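PDB 6S8T: erythrocyte membrane protein 1 from Plasmodium falciparum, which probably binds receptors on the surface of host cells, this chain being its ICAM-1-binding DBLbeta domain. Local coordinates for residues E345-K348 against K349-K353; Q309-E312 against Y313-M317. One frame throughout, in Å; residues are numbered along the deposited sequence.

Interaction 1. Residues E345-K348 against K349-K353; sequences EEYK and KKIKK
Y347 has CG trans to its backbone N (chi1 -176°), and I351, one turn later, has CG1 beside its own N (chi1 -59°). These two torsions set the aliphatic branch of I351 over one face of the tyrosine ring. I351 CG1 lies 3.8 Å from the centroid of the Y347 ring, 20° off the ring normal. This is a CH-pi contact, displaced toward the rim. The closest ring atom is Y347 CE1, 3.5 Å from I351 CG1. The backbone bond from I351 N to Y347 O, 3.0 Å, runs beneath it. It belongs to the run of i to i+4 bonds of helix 335-372, in a part predicted to form a coiled coil. The buried face of this helix rests on helix 293-319. There both K350 and I351 touch M308.

The exposed face is built of charged chains. E345 bends at chi2 and K348 curls back at its far end. K348 NZ therefore reaches E345 OE2 at 3.2 Å, a salt bridge that is weak as a hydrogen bond. K349 passes across E345 instead. Its CE meets E345 CG at 3.7 Å, while K349 NZ stays 4.9 Å from E345 OE2. K349 thus gives the glutamate a methylene contact and a nearby charge, but no direct ion pair. The chemistry implies a helix held on its inner side by ring and aliphatic packing, with a weakly bonded salt bridge and a more distant pair of opposite charges on its exposed side.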
# COMPACT_ATOMS: atom_id res chain seq x y z
N GLU A 345 -8.43 25.38 -17.52
CA GLU A 345 -7.22 24.85 -18.15
C GLU A 345 -6.38 24.07 -17.15
O GLU A 345 -5.86 22.99 -17.47
CB GLU A 345 -6.41 26.00 -18.75
CG GLU A 345 -5.19 25.55 -19.54
CD GLU A 345 -5.54 25.06 -20.93
OE1 GLU A 345 -5.72 25.92 -21.82
OE2 GLU A 345 -5.64 23.83 -21.12
N GLU A 346 -6.23 24.59 -15.93
CA GLU A 346 -5.47 23.88 -14.90
C GLU A 346 -6.15 22.58 -14.51
O GLU A 346 -5.47 21.59 -14.20
CB GLU A 346 -5.28 24.77 -13.67
CG GLU A 346 -4.45 26.02 -13.92
CD GLU A 346 -4.29 26.88 -12.68
OE1 GLU A 346 -4.79 26.49 -11.61
OE2 GLU A 346 -3.65 27.95 -12.78
N TYR A 347 -7.49 22.55 -14.51
CA TYR A 347 -8.20 21.33 -14.19
C TYR A 347 -7.95 20.25 -15.24
O TYR A 347 -7.65 19.10 -14.91
CB TYR A 347 -9.70 21.61 -14.05
CG TYR A 347 -10.52 20.42 -13.62
CD1 TYR A 347 -11.05 19.54 -14.56
CD2 TYR A 347 -10.76 20.17 -12.27
CE1 TYR A 347 -11.79 18.44 -14.17
CE2 TYR A 347 -11.51 19.07 -11.87
CZ TYR A 347 -12.02 18.21 -12.83
OH TYR A 347 -12.76 17.12 -12.44
N LYS A 348 -8.04 20.62 -16.52
CA LYS A 348 -7.86 19.64 -17.59
C LYS A 348 -6.45 19.06 -17.58
O LYS A 348 -6.26 17.87 -17.85
CB LYS A 348 -8.17 20.28 -18.95
CG LYS A 348 -8.04 19.32 -20.13
CD LYS A 348 -8.41 20.01 -21.44
CE LYS A 348 -7.49 21.18 -21.73
NZ LYS A 348 -6.06 20.76 -21.86
N LYS A 349 -5.45 19.89 -17.27
CA LYS A 349 -4.07 19.40 -17.28
C LYS A 349 -3.82 18.40 -16.16
O LYS A 349 -3.17 17.37 -16.38
CB LYS A 349 -3.10 20.58 -17.17
CG LYS A 349 -3.08 21.48 -18.39
CD LYS A 349 -2.13 22.66 -18.20
CE LYS A 349 -2.11 23.55 -19.43
NZ LYS A 349 -1.22 24.73 -19.24
N LYS A 350 -4.32 18.68 -14.96
CA LYS A 350 -4.10 17.77 -13.84
C LYS A 350 -4.84 16.46 -14.03
O LYS A 350 -4.29 15.38 -13.77
CB LYS A 350 -4.53 18.43 -12.53
CG LYS A 350 -3.45 19.23 -11.84
CD LYS A 350 -3.77 19.40 -10.36
CE LYS A 350 -2.66 20.15 -9.63
NZ LYS A 350 -2.57 21.56 -10.09
N ILE A 351 -6.10 16.52 -14.47
CA ILE A 351 -6.87 15.30 -14.64
C ILE A 351 -6.28 14.44 -15.75
O ILE A 351 -6.30 13.20 -15.67
CB ILE A 351 -8.35 15.63 -14.90
CG1 ILE A 351 -8.93 16.43 -13.73
CG2 ILE A 351 -9.17 14.37 -15.10
CD1 ILE A 351 -8.81 15.73 -12.40
N LYS A 352 -5.73 15.06 -16.79
CA LYS A 352 -5.20 14.30 -17.92
C LYS A 352 -3.96 13.50 -17.52
O LYS A 352 -3.83 12.33 -17.90
CB LYS A 352 -4.88 15.22 -19.09
CG LYS A 352 -4.53 14.48 -20.36
CD LYS A 352 -5.71 13.65 -20.85
CE LYS A 352 -5.27 12.59 -21.84
NZ LYS A 352 -4.44 11.54 -21.19
N LYS A 353 -3.04 14.11 -16.77
CA LYS A 353 -1.82 13.39 -16.42
C LYS A 353 -2.10 12.25 -15.44
O LYS A 353 -1.43 11.21 -15.51
CB LYS A 353 -0.78 14.36 -15.85
CG LYS A 353 -1.26 15.19 -14.68
CD LYS A 353 -0.50 16.50 -14.59
CE LYS A 353 1.00 16.29 -14.60
NZ LYS A 353 1.74 17.58 -14.46

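Interaction 2. Residues Q309-E312 against Y313-M317; sequences QSQE and YDKLM
Q309 and Y313 lie side by side on the buried face of helix 293-319, pointing the same way. The amide of Q309 approaches the tyrosine ring obliquely, the two planes 47° apart. Q309 NE2 comes to 3.7 Å from Y313 CD1. Q309 has CG opposite its backbone N (chi1 -172°) and then bends at chi2, which turns the amide along the helix toward the ring. Below the side chains, Y313 N donates to Q309 O at 2.8 Å, and Y313 CB also packs on that carbonyl. The amide is held at both of its ends: NE2 bonds to Y347 OH and OE1 accepts from T431 N. These two bonds fix the rotation of a buried amide. Y313 leans on E432, and L316 on A343 and C344.

In this helical Duffy binding-like (DBLbeta) domain, helix 293-319 packs here, far from the chain's centre, against helix 335-372 and against loop residues. E312 is buried where the two helices meet. Its bend at chi2 turns the carboxylate toward K315.

The more open side is that of K315, which is exposed. Three residues on from E312, it crosses over to the carboxylate. K315 NZ bonds to E312 OE1 at 3.2 Å, on the syn lone pair, in a salt bridge. The lysine methylenes follow the same oxygen, with K315 CD 3.5 Å from E312 OE1. E312 OE2 makes a weak, long ion pair with K350. Contact is looser between the lysine and Q311, where Q311 CG is 4.4 Å from K315 CE.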
# COMPACT_ATOMS: atom_id res chain seq x y z
N GLN A 309 -8.78 15.44 -7.19
CA GLN A 309 -9.89 15.85 -8.05
C GLN A 309 -10.87 16.74 -7.29
O GLN A 309 -11.33 17.76 -7.81
CB GLN A 309 -10.60 14.62 -8.61
CG GLN A 309 -11.65 14.92 -9.68
CD GLN A 309 -13.02 15.25 -9.11
OE1 GLN A 309 -13.37 14.83 -8.00
NE2 GLN A 309 -13.81 16.00 -9.86
N SER A 310 -11.19 16.37 -6.05
CA SER A 310 -12.13 17.16 -5.26
C SER A 310 -11.57 18.54 -4.96
O SER A 310 -12.32 19.53 -4.95
CB SER A 310 -12.47 16.41 -3.96
OG SER A 310 -13.44 17.10 -3.21
N GLN A 311 -10.26 18.64 -4.71
CA GLN A 311 -9.66 19.94 -4.42
C GLN A 311 -9.64 20.83 -5.66
O GLN A 311 -9.92 22.03 -5.57
CB GLN A 311 -8.24 19.75 -3.87
CG GLN A 311 -7.55 21.04 -3.45
CD GLN A 311 -6.18 20.80 -2.85
OE1 GLN A 311 -5.18 20.70 -3.57
NE2 GLN A 311 -6.12 20.69 -1.52
N GLU A 312 -9.31 20.26 -6.82
CA GLU A 312 -9.36 21.03 -8.06
C GLU A 312 -10.79 21.42 -8.42
O GLU A 312 -11.02 22.49 -8.98
CB GLU A 312 -8.73 20.24 -9.20
CG GLU A 312 -7.23 20.05 -9.08
CD GLU A 312 -6.49 21.37 -9.01
OE1 GLU A 312 -6.17 21.81 -7.89
OE2 GLU A 312 -6.24 21.97 -10.08
N TYR A 313 -11.76 20.55 -8.11
CA TYR A 313 -13.15 20.86 -8.43
C TYR A 313 -13.65 22.04 -7.60
O TYR A 313 -14.42 22.86 -8.09
CB TYR A 313 -14.02 19.63 -8.20
CG TYR A 313 -15.38 19.70 -8.86
CD1 TYR A 313 -15.57 19.25 -10.16
CD2 TYR A 313 -16.48 20.22 -8.17
CE1 TYR A 313 -16.81 19.31 -10.76
CE2 TYR A 313 -17.72 20.28 -8.77
CZ TYR A 313 -17.88 19.83 -10.07
OH TYR A 313 -19.12 19.89 -10.67
N ASP A 314 -13.20 22.14 -6.34
CA ASP A 314 -13.59 23.28 -5.51
C ASP A 314 -13.02 24.58 -6.07
O ASP A 314 -13.69 25.62 -6.03
CB ASP A 314 -13.13 23.07 -4.07
CG ASP A 314 -13.95 22.03 -3.35
OD1 ASP A 314 -14.88 21.48 -3.96
OD2 ASP A 314 -13.66 21.76 -2.16
N LYS A 315 -11.79 24.55 -6.58
CA LYS A 315 -11.23 25.73 -7.23
C LYS A 315 -12.04 26.12 -8.45
O LYS A 315 -12.15 27.31 -8.78
CB LYS A 315 -9.77 25.48 -7.62
CG LYS A 315 -8.85 25.21 -6.44
CD LYS A 315 -7.44 24.91 -6.91
CE LYS A 315 -6.52 24.63 -5.73
NZ LYS A 315 -5.14 24.25 -6.17
N LEU A 316 -12.62 25.14 -9.14
CA LEU A 316 -13.46 25.42 -10.30
C LEU A 316 -14.81 25.99 -9.90
O LEU A 316 -15.38 26.81 -10.63
CB LEU A 316 -13.63 24.15 -11.13
CG LEU A 316 -14.03 24.33 -12.60
CD1 LEU A 316 -12.99 25.15 -13.34
CD2 LEU A 316 -14.23 22.97 -13.26
N MET A 317 -15.35 25.58 -8.74
CA MET A 317 -16.64 26.08 -8.31
C MET A 317 -16.57 27.55 -7.89
O MET A 317 -17.55 28.28 -8.05
CB MET A 317 -17.19 25.25 -7.14
CG MET A 317 -17.40 23.77 -7.46
SD MET A 317 -18.44 22.92 -6.26
CE MET A 317 -17.54 23.22 -4.74

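How the interactions relate
From the N terminus, interaction 2 comes first, on helix 293-319, and interaction 1 follows on helix 335-372. Each joins adjoining pieces of one helix, so neither closes a long loop. They lie in series and do not nest or cross. The two helices are consecutive in the chain, and their packing brings the centres of the contacts to about 11 Å from each other. A polar link between Y347 and Q309 spans the interface. Beside it, Y347 CD2 packs on E312 CB at 3.7 Å and I351 CD1 on Q309 CG at 4.0 Å. The two helices are thus tied side by side.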